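Local coordinates for protein galectin (Xenopus laevis, PDB 3WUD) that binds beta-galactosides such as lactose, as a proto-type galectin of frog skin close to but distinct from galectin-1, at residues Asn64-Gln75 against Glu108-Pro116; Gly6-Lys15 against Thr119-Leu130. All blocks are in the same frame, centred on the assembly; numbering follows the deposited sequence.

Overall arrangement
Near the N terminus the chain lays down strand 7-10, turns a corner at Asn11 and continues into strand 12-14; interaction 2 pairs this stretch with residues 119-130, joining the N-terminal strands to strand 120-126, near the C terminus, after about a hundred residues. Within that long loop lies interaction 1, a shorter closure that brings residues 64-75, the hairpin at one edge of the six-stranded sheet, against residues 108-116, which leave an edge strand of the five-stranded sheet. The two closures are therefore nested and do not cross. Their centres lie about 16 Å apart: interaction 1 bridges the two sheets beside the sugar site, while interaction 2 builds the opposite edge of the six-stranded sheet, where the second subunit joins.

Interaction 1 (Asn64-Gln75 against Glu108-Pro116); sequences NSKEENSWGTEQ and EFNFPIRMP. With GAL (beta-D-galactopyranose), chain B; GLC (alpha-D-glucopyranose), chain C.
Arg114 presents the edge of its guanidinium to Ser65 on strand 60-67 and to Thr73 in the loop stretch after strand 70-71. Its NH1 and NH2 both grip Thr73 O, end-on, at 2.9 and 3.0 Å. NH1 also donates to Ser65 OG at 3.0 Å in a nearly straight bond (170°), and a weak, bent one goes to Asn64 OD1. All three oxygens lie near the guanidinium plane, while Phe111 CZ sits over one face. The Asn64 amide stands almost upright to it, the planes 83° apart. With CG anti to the backbone N (chi1 -153°), Asn64 turns its amide toward the sugar: ND2 donates to galactose O6 at 2.9 Å and also to Gly72 O, and OD1 accepts from Ser65 N.

Gln75, an extended chain, runs past Phe111 in the opposite direction, CB at the ring edge, and its NE2 meets Asn110 O at 3.1 Å, almost straight. NE2 is bonded to Glu77 as well. At the far end Met115 bends at chi3, placing CE 3.5 Å from Lys66 O, and a water links Glu67 OE1 with Arg114 O.

The galactose lies over the Trp71 indole, C4 3.7 Å from CZ2, the CH-pi platform of galectins; Lys66 CD lies against the opposite face. Glu74 OE2 accepts from galactose O6, and Glu74 OE1 forms a salt bridge with Arg76. Arg114, not itself a glycan-pocket residue, is consistent with a second-shell role: two nitrogens hold Thr73 O, next to Glu74, and a weak bond reaches Asn64 on its strand.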
loop_
_atom_site.group_PDB
_atom_site.type_symbol
_atom_site.label_atom_id
_atom_site.label_comp_id
_atom_site.label_asym_id
_atom_site.label_seq_id
_atom_site.Cartn_x
_atom_site.Cartn_y
_atom_site.Cartn_z
ATOM N N ASN A 64 13.320 -15.623 6.311
ATOM C CA ASN A 64 14.682 -15.217 6.516
ATOM C C ASN A 64 14.761 -13.710 6.655
ATOM O O ASN A 64 13.794 -13.015 6.458
ATOM C CB ASN A 64 15.523 -15.645 5.299
ATOM C CG ASN A 64 17.002 -15.877 5.663
ATOM O OD1 ASN A 64 17.489 -15.413 6.638
ATOM N ND2 ASN A 64 17.729 -16.504 4.800
ATOM N N SER A 65 15.898 -13.222 7.060
ATOM C CA SER A 65 16.213 -11.806 7.080
ATOM C C SER A 65 17.137 -11.478 5.948
ATOM O O SER A 65 17.854 -12.369 5.442
ATOM C CB SER A 65 16.899 -11.438 8.418
ATOM O OG SER A 65 18.102 -12.171 8.674
ATOM N N LYS A 66 17.292 -10.200 5.630
ATOM C CA LYS A 66 18.280 -9.815 4.647
ATOM C C LYS A 66 18.844 -8.502 5.143
ATOM O O LYS A 66 18.094 -7.544 5.277
ATOM C CB LYS A 66 17.699 -9.667 3.243
ATOM C CG LYS A 66 18.799 -9.482 2.149
ATOM C CD LYS A 66 18.253 -9.325 0.769
ATOM C CE LYS A 66 17.445 -8.088 0.597
ATOM N NZ LYS A 66 17.301 -7.677 -0.819
ATOM N N GLU A 67 20.136 -8.454 5.334
ATOM C CA GLU A 67 20.813 -7.247 5.854
ATOM C C GLU A 67 21.867 -6.848 4.842
ATOM O O GLU A 67 22.773 -7.623 4.539
ATOM C CB GLU A 67 21.457 -7.589 7.171
ATOM C CG GLU A 67 21.954 -6.392 7.959
ATOM C CD GLU A 67 22.101 -6.755 9.449
ATOM O OE1 GLU A 67 22.981 -6.221 10.099
ATOM O OE2 GLU A 67 21.312 -7.600 9.969
ATOM N N GLU A 68 21.729 -5.658 4.320
ATOM C CA GLU A 68 22.604 -5.076 3.305
ATOM C C GLU A 68 22.783 -6.103 2.196
ATOM O O GLU A 68 23.922 -6.399 1.719
ATOM C CB GLU A 68 23.932 -4.554 3.930
ATOM C CG GLU A 68 23.715 -3.223 4.657
ATOM C CD GLU A 68 23.362 -2.047 3.728
ATOM O OE1 GLU A 68 24.333 -1.315 3.351
ATOM O OE2 GLU A 68 22.163 -1.810 3.371
ATOM N N ASN A 69 21.626 -6.597 1.803
ATOM C CA ASN A 69 21.550 -7.613 0.690
ATOM C C ASN A 69 22.069 -9.010 0.934
ATOM O O ASN A 69 22.078 -9.852 0.012
ATOM C CB ASN A 69 22.116 -7.093 -0.596
ATOM C CG ASN A 69 21.134 -6.255 -1.329
ATOM O OD1 ASN A 69 19.918 -6.535 -1.301
ATOM N ND2 ASN A 69 21.604 -5.204 -1.920
ATOM N N SER A 70 22.501 -9.312 2.143
ATOM C CA SER A 70 22.918 -10.648 2.539
ATOM C C SER A 70 21.824 -11.400 3.263
ATOM O O SER A 70 21.440 -10.982 4.355
ATOM C CB SER A 70 24.100 -10.557 3.544
ATOM O OG SER A 70 25.294 -10.208 2.866
ATOM N N TRP A 71 21.399 -12.559 2.737
ATOM C CA TRP A 71 20.501 -13.439 3.493
ATOM C C TRP A 71 21.082 -13.867 4.871
ATOM O O TRP A 71 22.259 -14.236 5.000
ATOM C CB TRP A 71 20.082 -14.689 2.693
ATOM C CG TRP A 71 19.296 -14.410 1.473
ATOM C CD1 TRP A 71 19.678 -14.634 0.134
ATOM C CD2 TRP A 71 18.024 -13.783 1.409
ATOM N NE1 TRP A 71 18.693 -14.206 -0.688
ATOM C CE2 TRP A 71 17.641 -13.741 0.060
ATOM C CE3 TRP A 71 17.094 -13.419 2.364
ATOM C CZ2 TRP A 71 16.409 -13.192 -0.352
ATOM C CZ3 TRP A 71 15.884 -12.905 1.960
ATOM C CH2 TRP A 71 15.544 -12.790 0.662
ATOM N N GLY A 72 20.237 -13.897 5.902
ATOM C CA GLY A 72 20.561 -14.524 7.153
ATOM C C GLY A 72 20.320 -16.020 7.219
ATOM O O GLY A 72 20.356 -16.714 6.205
ATOM N N THR A 73 20.099 -16.507 8.406
ATOM C CA THR A 73 19.761 -17.921 8.646
ATOM C C THR A 73 18.260 -18.201 8.405
ATOM O O THR A 73 17.415 -17.561 9.055
ATOM C CB THR A 73 20.132 -18.291 10.092
ATOM O OG1 THR A 73 21.549 -18.087 10.243
ATOM C CG2 THR A 73 19.825 -19.783 10.412
ATOM N N GLU A 74 17.921 -19.191 7.531
ATOM C CA GLU A 74 16.508 -19.471 7.306
ATOM C C GLU A 74 15.823 -20.083 8.510
ATOM O O GLU A 74 16.444 -20.869 9.229
ATOM C CB GLU A 74 16.333 -20.465 6.159
ATOM C CG GLU A 74 16.578 -19.910 4.793
ATOM C CD GLU A 74 16.428 -20.937 3.650
ATOM O OE1 GLU A 74 16.165 -22.124 3.867
ATOM O OE2 GLU A 74 16.523 -20.517 2.525
ATOM N N GLN A 75 14.544 -19.745 8.664
ATOM C CA GLN A 75 13.635 -20.381 9.622
ATOM C C GLN A 75 12.535 -21.101 8.785
ATOM O O GLN A 75 11.908 -20.516 7.899
ATOM C CB GLN A 75 13.071 -19.346 10.605
ATOM C CG GLN A 75 12.287 -19.959 11.732
ATOM C CD GLN A 75 11.777 -18.911 12.704
ATOM O OE1 GLN A 75 12.574 -18.209 13.356
ATOM N NE2 GLN A 75 10.469 -18.791 12.798
ATOM N N GLU A 108 0.181 -19.037 14.533
ATOM C CA GLU A 108 1.070 -17.893 14.675
ATOM C C GLU A 108 2.500 -18.400 14.899
ATOM O O GLU A 108 2.684 -19.459 15.546
ATOM C CB GLU A 108 0.726 -17.134 15.943
ATOM C CG GLU A 108 -0.567 -16.357 15.970
ATOM C CD GLU A 108 -0.829 -15.816 17.366
ATOM O OE1 GLU A 108 0.040 -16.055 18.239
ATOM O OE2 GLU A 108 -1.859 -15.140 17.576
ATOM N N PHE A 109 3.511 -17.611 14.515
ATOM C CA PHE A 109 4.873 -17.948 14.902
ATOM C C PHE A 109 5.666 -16.676 14.960
ATOM O O PHE A 109 5.216 -15.649 14.461
ATOM C CB PHE A 109 5.467 -18.987 13.931
ATOM C CG PHE A 109 5.684 -18.469 12.509
ATOM C CD1 PHE A 109 6.876 -17.813 12.139
ATOM C CD2 PHE A 109 4.707 -18.670 11.533
ATOM C CE1 PHE A 109 7.042 -17.361 10.813
ATOM C CE2 PHE A 109 4.914 -18.263 10.208
ATOM C CZ PHE A 109 6.060 -17.569 9.864
ATOM N N ASN A 110 6.790 -16.699 15.658
ATOM C CA ASN A 110 7.605 -15.513 15.811
ATOM C C ASN A 110 8.848 -15.691 15.006
ATOM O O ASN A 110 9.381 -16.789 14.908
ATOM C CB ASN A 110 8.032 -15.278 17.264
ATOM C CG ASN A 110 6.855 -15.092 18.187
ATOM O OD1 ASN A 110 5.894 -14.433 17.848
ATOM N ND2 ASN A 110 6.924 -15.720 19.334
ATOM N N PHE A 111 9.382 -14.579 14.586
ATOM C CA PHE A 111 10.623 -14.483 13.834
ATOM C C PHE A 111 11.509 -13.414 14.458
ATOM O O PHE A 111 11.096 -12.302 14.627
ATOM C CB PHE A 111 10.346 -14.168 12.336
ATOM C CG PHE A 111 11.581 -14.254 11.464
ATOM C CD1 PHE A 111 12.085 -15.483 11.046
ATOM C CD2 PHE A 111 12.219 -13.090 11.036
ATOM C CE1 PHE A 111 13.223 -15.550 10.264
ATOM C CE2 PHE A 111 13.402 -13.155 10.280
ATOM C CZ PHE A 111 13.884 -14.393 9.889
ATOM N N PRO A 112 12.750 -13.751 14.771
ATOM C CA PRO A 112 13.559 -12.802 15.477
ATOM C C PRO A 112 13.971 -11.586 14.651
ATOM O O PRO A 112 14.179 -11.660 13.442
ATOM C CB PRO A 112 14.762 -13.641 15.882
ATOM C CG PRO A 112 14.892 -14.668 14.858
ATOM C CD PRO A 112 13.486 -14.982 14.461
ATOM N N ILE A 113 14.125 -10.438 15.311
ATOM C CA ILE A 113 14.598 -9.231 14.645
ATOM C C ILE A 113 16.094 -9.117 14.981
ATOM O O ILE A 113 16.447 -9.057 16.171
ATOM C CB ILE A 113 13.901 -7.929 15.101
ATOM C CG1 ILE A 113 12.420 -7.841 14.682
ATOM C CG2 ILE A 113 14.637 -6.752 14.490
ATOM C CD1 ILE A 113 11.704 -6.653 15.314
ATOM N N ARG A 114 16.897 -9.059 13.922
ATOM C CA ARG A 114 18.324 -9.375 13.893
ATOM C C ARG A 114 19.145 -8.157 13.555
ATOM O O ARG A 114 20.379 -8.234 13.308
ATOM C CB ARG A 114 18.539 -10.376 12.730
ATOM C CG ARG A 114 17.884 -11.726 12.996
ATOM C CD ARG A 114 17.953 -12.636 11.759
ATOM N NE ARG A 114 17.727 -13.994 12.139
ATOM C CZ ARG A 114 17.491 -14.995 11.263
ATOM N NH1 ARG A 114 17.455 -14.770 9.959
ATOM N NH2 ARG A 114 17.343 -16.211 11.716
ATOM N N MET A 115 18.457 -7.042 13.450
ATOM C CA MET A 115 19.069 -5.853 12.876
ATOM C C MET A 115 18.494 -4.645 13.595
ATOM O O MET A 115 17.442 -4.767 14.229
ATOM C CB MET A 115 18.878 -5.752 11.369
ATOM C CG MET A 115 17.446 -5.539 10.834
ATOM S SD MET A 115 17.407 -5.433 9.022
ATOM C CE MET A 115 17.697 -7.166 8.690
ATOM N N PRO A 116 19.228 -3.508 13.533
ATOM C CA PRO A 116 18.751 -2.311 14.153
ATOM C C PRO A 116 17.520 -1.820 13.460
ATOM O O PRO A 116 17.486 -1.767 12.220
ATOM C CB PRO A 116 19.887 -1.293 13.959
ATOM C CG PRO A 116 21.033 -2.042 13.395
ATOM C CD PRO A 116 20.495 -3.306 12.815
HETATM C C1 GAL B . 16.537 -18.789 -1.481
HETATM C C2 GAL B . 15.627 -18.120 -2.501
HETATM C C3 GAL B . 15.348 -16.648 -2.202
HETATM C C4 GAL B . 14.935 -16.522 -0.729
HETATM C C5 GAL B . 15.960 -17.244 0.158
HETATM C C6 GAL B . 15.669 -17.212 1.642
HETATM O O2 GAL B . 16.234 -18.170 -3.786
HETATM O O3 GAL B . 14.405 -16.148 -3.133
HETATM O O4 GAL B . 13.640 -17.105 -0.532
HETATM O O5 GAL B . 16.083 -18.638 -0.151
HETATM O O6 GAL B . 16.640 -17.871 2.432
HETATM C C1 GLC C . 19.271 -23.004 -0.171
HETATM C C2 GLC C . 17.809 -23.062 0.213
HETATM C C3 GLC C . 16.891 -22.070 -0.432
HETATM C C4 GLC C . 17.601 -20.798 -0.949
HETATM C C5 GLC C . 18.872 -21.099 -1.743
HETATM C C6 GLC C . 19.729 -19.888 -1.914
HETATM O O1 GLC C . 19.901 -24.259 -0.216
HETATM O O2 GLC C . 17.212 -24.340 0.283
HETATM O O3 GLC C . 15.863 -21.813 0.533
HETATM O O4 GLC C . 16.675 -20.205 -1.788
HETATM O O5 GLC C . 19.696 -22.030 -1.103
HETATM O O6 GLC C . 20.835 -20.321 -2.701
HETATM O O HOH W 1 22.672 -6.886 12.668
#

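Interaction 2 (Gly6-Lys15 against Thr119-Leu130); sequences GMVMNNFSLK and TITFLSMDGIEL
Met9 and Leu123 form a hydrogen-bonded antiparallel pair, with Met9 N 2.8 Å from Leu123 O and Leu123 N 2.9 Å from Met9 O. Met7 pairs with Met125 in the same way, though the bond from Met7 N is weak. On this face Met7 CG meets Met125 CG at 3.6 Å and Met7 SD reaches Leu130 CD2. On the other, Val8 CG1 touches Phe122 CE2 at 3.6 Å, and Asn10 ND2 lies at the edge of that ring.

Asn11 N still bonds to Thr121 O, but there the chain turns a corner and the register slips by two, a beta bulge, before Leu14 N donates to Ile120 O at 2.8 Å. Phe12 CG sits between backbone N and carbonyl carbon (chi1 64°), turning the ring in over Thr121 CA. A water joins Asn10 ND2 (weakly), Asn11 OD1 and Thr121 OG1.

Further out, Thr121 and Phe122 both face Gly38 in a classic bulge. Strand 120-126 lies between strands 7-10 and 34-37, and Phe12 and Leu14 rest on Leu20 of the five-stranded sheet. Val8 to Asn10 pair antiparallel with a strand of the second subunit, continuing the six-stranded sheet across the interface, as in proto-type galectin dimers.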
loop_
_atom_site.group_PDB
_atom_site.type_symbol
_atom_site.label_atom_id
_atom_site.label_comp_id
_atom_site.label_asym_id
_atom_site.label_seq_id
_atom_site.Cartn_x
_atom_site.Cartn_y
_atom_site.Cartn_z
ATOM N N GLY A 6 7.540 -7.339 -8.151
ATOM C CA GLY A 6 6.336 -7.165 -7.394
ATOM C C GLY A 6 6.102 -5.706 -7.034
ATOM O O GLY A 6 6.643 -4.740 -7.622
ATOM N N MET A 7 5.257 -5.544 -6.061
ATOM C CA MET A 7 4.845 -4.246 -5.723
ATOM C C MET A 7 5.506 -3.853 -4.442
ATOM O O MET A 7 5.794 -4.731 -3.607
ATOM C CB MET A 7 3.372 -4.220 -5.670
ATOM C CG MET A 7 2.704 -4.754 -4.486
ATOM S SD MET A 7 1.816 -3.310 -3.966
ATOM C CE MET A 7 2.661 -2.982 -2.406
ATOM N N VAL A 8 5.754 -2.548 -4.292
ATOM C CA VAL A 8 6.581 -2.043 -3.231
ATOM C C VAL A 8 5.757 -0.924 -2.552
ATOM O O VAL A 8 5.020 -0.201 -3.236
ATOM C CB VAL A 8 7.859 -1.399 -3.799
ATOM C CG1 VAL A 8 8.500 -0.458 -2.757
ATOM C CG2 VAL A 8 8.820 -2.488 -4.232
ATOM N N MET A 9 5.786 -0.882 -1.254
ATOM C CA MET A 9 5.273 0.302 -0.499
ATOM C C MET A 9 6.421 0.800 0.323
ATOM O O MET A 9 7.135 0.008 0.991
ATOM C CB MET A 9 4.123 -0.096 0.416
ATOM C CG MET A 9 3.209 1.047 0.808
ATOM S SD MET A 9 1.754 0.574 1.822
ATOM C CE MET A 9 1.319 -0.848 0.850
ATOM N N ASN A 10 6.567 2.124 0.365
ATOM C CA ASN A 10 7.673 2.683 1.092
ATOM C C ASN A 10 7.237 3.960 1.836
ATOM O O ASN A 10 6.389 4.707 1.339
ATOM C CB ASN A 10 8.765 3.025 0.030
ATOM C CG ASN A 10 10.123 3.445 0.644
ATOM O OD1 ASN A 10 10.759 4.437 0.196
ATOM N ND2 ASN A 10 10.592 2.696 1.589
ATOM N N ASN A 11 7.867 4.174 2.990
ATOM C CA ASN A 11 7.714 5.384 3.879
ATOM C C ASN A 11 6.341 5.508 4.466
ATOM O O ASN A 11 5.831 6.600 4.666
ATOM C CB ASN A 11 8.242 6.645 3.210
ATOM C CG ASN A 11 9.803 6.685 3.190
ATOM O OD1 ASN A 11 10.518 5.964 3.958
ATOM N ND2 ASN A 11 10.337 7.509 2.288
ATOM N N PHE A 12 5.716 4.350 4.717
ATOM C CA PHE A 12 4.686 4.233 5.742
ATOM C C PHE A 12 5.478 4.064 7.066
ATOM O O PHE A 12 6.694 3.948 7.071
ATOM C CB PHE A 12 3.733 3.078 5.442
ATOM C CG PHE A 12 4.406 1.705 5.468
ATOM C CD1 PHE A 12 4.345 0.901 6.601
ATOM C CD2 PHE A 12 5.112 1.220 4.344
ATOM C CE1 PHE A 12 4.978 -0.329 6.676
ATOM C CE2 PHE A 12 5.777 0.023 4.420
ATOM C CZ PHE A 12 5.706 -0.768 5.599
ATOM N N SER A 13 4.818 4.049 8.209
ATOM C CA SER A 13 5.503 3.680 9.472
ATOM C C SER A 13 4.717 2.721 10.317
ATOM O O SER A 13 3.648 3.047 10.860
ATOM C CB SER A 13 6.003 4.883 10.316
ATOM O OG SER A 13 5.158 5.972 10.216
ATOM N N LEU A 14 5.234 1.503 10.413
ATOM C CA LEU A 14 4.738 0.523 11.320
ATOM C C LEU A 14 5.578 0.562 12.568
ATOM O O LEU A 14 6.773 0.243 12.533
ATOM C CB LEU A 14 4.785 -0.898 10.712
ATOM C CG LEU A 14 4.262 -2.093 11.478
ATOM C CD1 LEU A 14 2.754 -1.903 11.722
ATOM C CD2 LEU A 14 4.521 -3.415 10.736
ATOM N N LYS A 15 4.958 0.931 13.698
ATOM C CA LYS A 15 5.705 1.134 14.981
ATOM C C LYS A 15 5.564 -0.060 15.898
ATOM O O LYS A 15 4.678 -0.857 15.726
ATOM C CB LYS A 15 5.208 2.425 15.711
ATOM C CG LYS A 15 5.609 3.709 14.988
ATOM C CD LYS A 15 5.118 4.984 15.677
ATOM C CE LYS A 15 3.722 5.385 15.223
ATOM N NZ LYS A 15 2.630 4.375 15.414
ATOM N N THR A 119 11.396 2.060 13.226
ATOM C CA THR A 119 10.102 1.787 12.580
ATOM C C THR A 119 10.296 0.912 11.325
ATOM O O THR A 119 11.340 1.040 10.645
ATOM C CB THR A 119 9.548 3.130 12.104
ATOM O OG1 THR A 119 9.587 4.028 13.218
ATOM C CG2 THR A 119 8.169 3.025 11.731
ATOM N N ILE A 120 9.304 0.073 11.041
ATOM C CA ILE A 120 9.185 -0.547 9.720
ATOM C C ILE A 120 8.585 0.430 8.726
ATOM O O ILE A 120 7.450 0.915 8.892
ATOM C CB ILE A 120 8.453 -1.883 9.781
ATOM C CG1 ILE A 120 9.343 -2.871 10.562
ATOM C CG2 ILE A 120 8.104 -2.388 8.359
ATOM C CD1 ILE A 120 8.672 -4.096 11.076
ATOM N N THR A 121 9.345 0.647 7.655
ATOM C CA THR A 121 8.971 1.609 6.636
ATOM C C THR A 121 8.911 1.064 5.200
ATOM O O THR A 121 8.664 1.822 4.297
ATOM C CB THR A 121 9.937 2.814 6.666
ATOM O OG1 THR A 121 11.262 2.352 6.318
ATOM C CG2 THR A 121 9.859 3.446 8.049
ATOM N N PHE A 122 9.159 -0.219 5.016
ATOM C CA PHE A 122 9.239 -0.788 3.702
ATOM C C PHE A 122 8.527 -2.142 3.617
ATOM O O PHE A 122 8.688 -2.962 4.495
ATOM C CB PHE A 122 10.708 -0.977 3.285
ATOM C CG PHE A 122 10.893 -1.583 1.887
ATOM C CD1 PHE A 122 11.042 -2.937 1.726
ATOM C CD2 PHE A 122 10.963 -0.764 0.782
ATOM C CE1 PHE A 122 11.275 -3.498 0.487
ATOM C CE2 PHE A 122 11.205 -1.311 -0.489
ATOM C CZ PHE A 122 11.287 -2.678 -0.628
ATOM N N LEU A 123 7.823 -2.332 2.537
ATOM C CA LEU A 123 7.122 -3.545 2.229
ATOM C C LEU A 123 7.308 -3.878 0.750
ATOM O O LEU A 123 7.215 -3.025 -0.150
ATOM C CB LEU A 123 5.649 -3.344 2.502
ATOM C CG LEU A 123 4.703 -4.468 2.039
ATOM C CD1 LEU A 123 4.380 -4.753 0.576
ATOM C CD2 LEU A 123 4.963 -5.756 2.700
ATOM N N SER A 124 7.571 -5.131 0.451
ATOM C CA SER A 124 7.434 -5.525 -0.971
ATOM C C SER A 124 6.827 -6.920 -1.054
ATOM O O SER A 124 6.832 -7.681 -0.128
ATOM C CB SER A 124 8.749 -5.450 -1.759
ATOM O OG SER A 124 9.710 -6.382 -1.266
ATOM N N MET A 125 6.271 -7.240 -2.187
ATOM C CA MET A 125 5.695 -8.582 -2.310
ATOM C C MET A 125 5.792 -9.052 -3.747
ATOM O O MET A 125 5.855 -8.243 -4.698
ATOM C CB MET A 125 4.284 -8.594 -1.787
ATOM C CG MET A 125 3.355 -7.719 -2.593
ATOM S SD MET A 125 1.806 -7.469 -1.729
ATOM C CE MET A 125 0.605 -8.357 -2.691
ATOM N N ASP A 126 5.762 -10.358 -3.926
ATOM C CA ASP A 126 6.001 -10.947 -5.229
ATOM C C ASP A 126 5.211 -12.280 -5.254
ATOM O O ASP A 126 5.154 -12.977 -4.271
ATOM C CB ASP A 126 7.506 -11.182 -5.419
ATOM C CG ASP A 126 7.892 -11.637 -6.833
ATOM O OD1 ASP A 126 7.214 -11.319 -7.878
ATOM O OD2 ASP A 126 8.931 -12.316 -6.897
ATOM N N GLY A 127 4.540 -12.570 -6.347
ATOM C CA GLY A 127 3.844 -13.839 -6.479
ATOM C C GLY A 127 2.435 -13.886 -5.892
ATOM O O GLY A 127 1.807 -14.949 -5.881
ATOM N N ILE A 128 1.970 -12.743 -5.385
ATOM C CA ILE A 128 0.678 -12.636 -4.745
ATOM C C ILE A 128 0.086 -11.298 -5.174
ATOM O O ILE A 128 0.779 -10.312 -5.142
ATOM C CB ILE A 128 0.760 -12.826 -3.175
ATOM C CG1 ILE A 128 -0.627 -12.714 -2.547
ATOM C CG2 ILE A 128 1.743 -11.865 -2.501
ATOM C CD1 ILE A 128 -0.631 -13.002 -1.067
ATOM N N GLU A 129 -1.183 -11.278 -5.528
ATOM C CA GLU A 129 -1.821 -10.071 -6.027
ATOM C C GLU A 129 -2.411 -9.292 -4.864
ATOM O O GLU A 129 -3.146 -9.829 -4.073
ATOM C CB GLU A 129 -2.859 -10.417 -7.089
ATOM C CG GLU A 129 -2.216 -11.170 -8.245
ATOM C CD GLU A 129 -3.169 -11.465 -9.395
ATOM O OE1 GLU A 129 -3.912 -10.517 -9.794
ATOM O OE2 GLU A 129 -3.173 -12.645 -9.897
ATOM N N LEU A 130 -2.119 -8.004 -4.784
ATOM C CA LEU A 130 -2.639 -7.234 -3.664
ATOM C C LEU A 130 -4.147 -7.146 -3.758
ATOM O O LEU A 130 -4.721 -6.844 -4.825
ATOM C CB LEU A 130 -2.052 -5.815 -3.681
ATOM C CG LEU A 130 -2.534 -4.820 -2.681
ATOM C CD1 LEU A 130 -2.199 -5.178 -1.244
ATOM C CD2 LEU A 130 -1.897 -3.472 -3.070
HETATM O O HOH W 2 11.866 3.302 3.755
#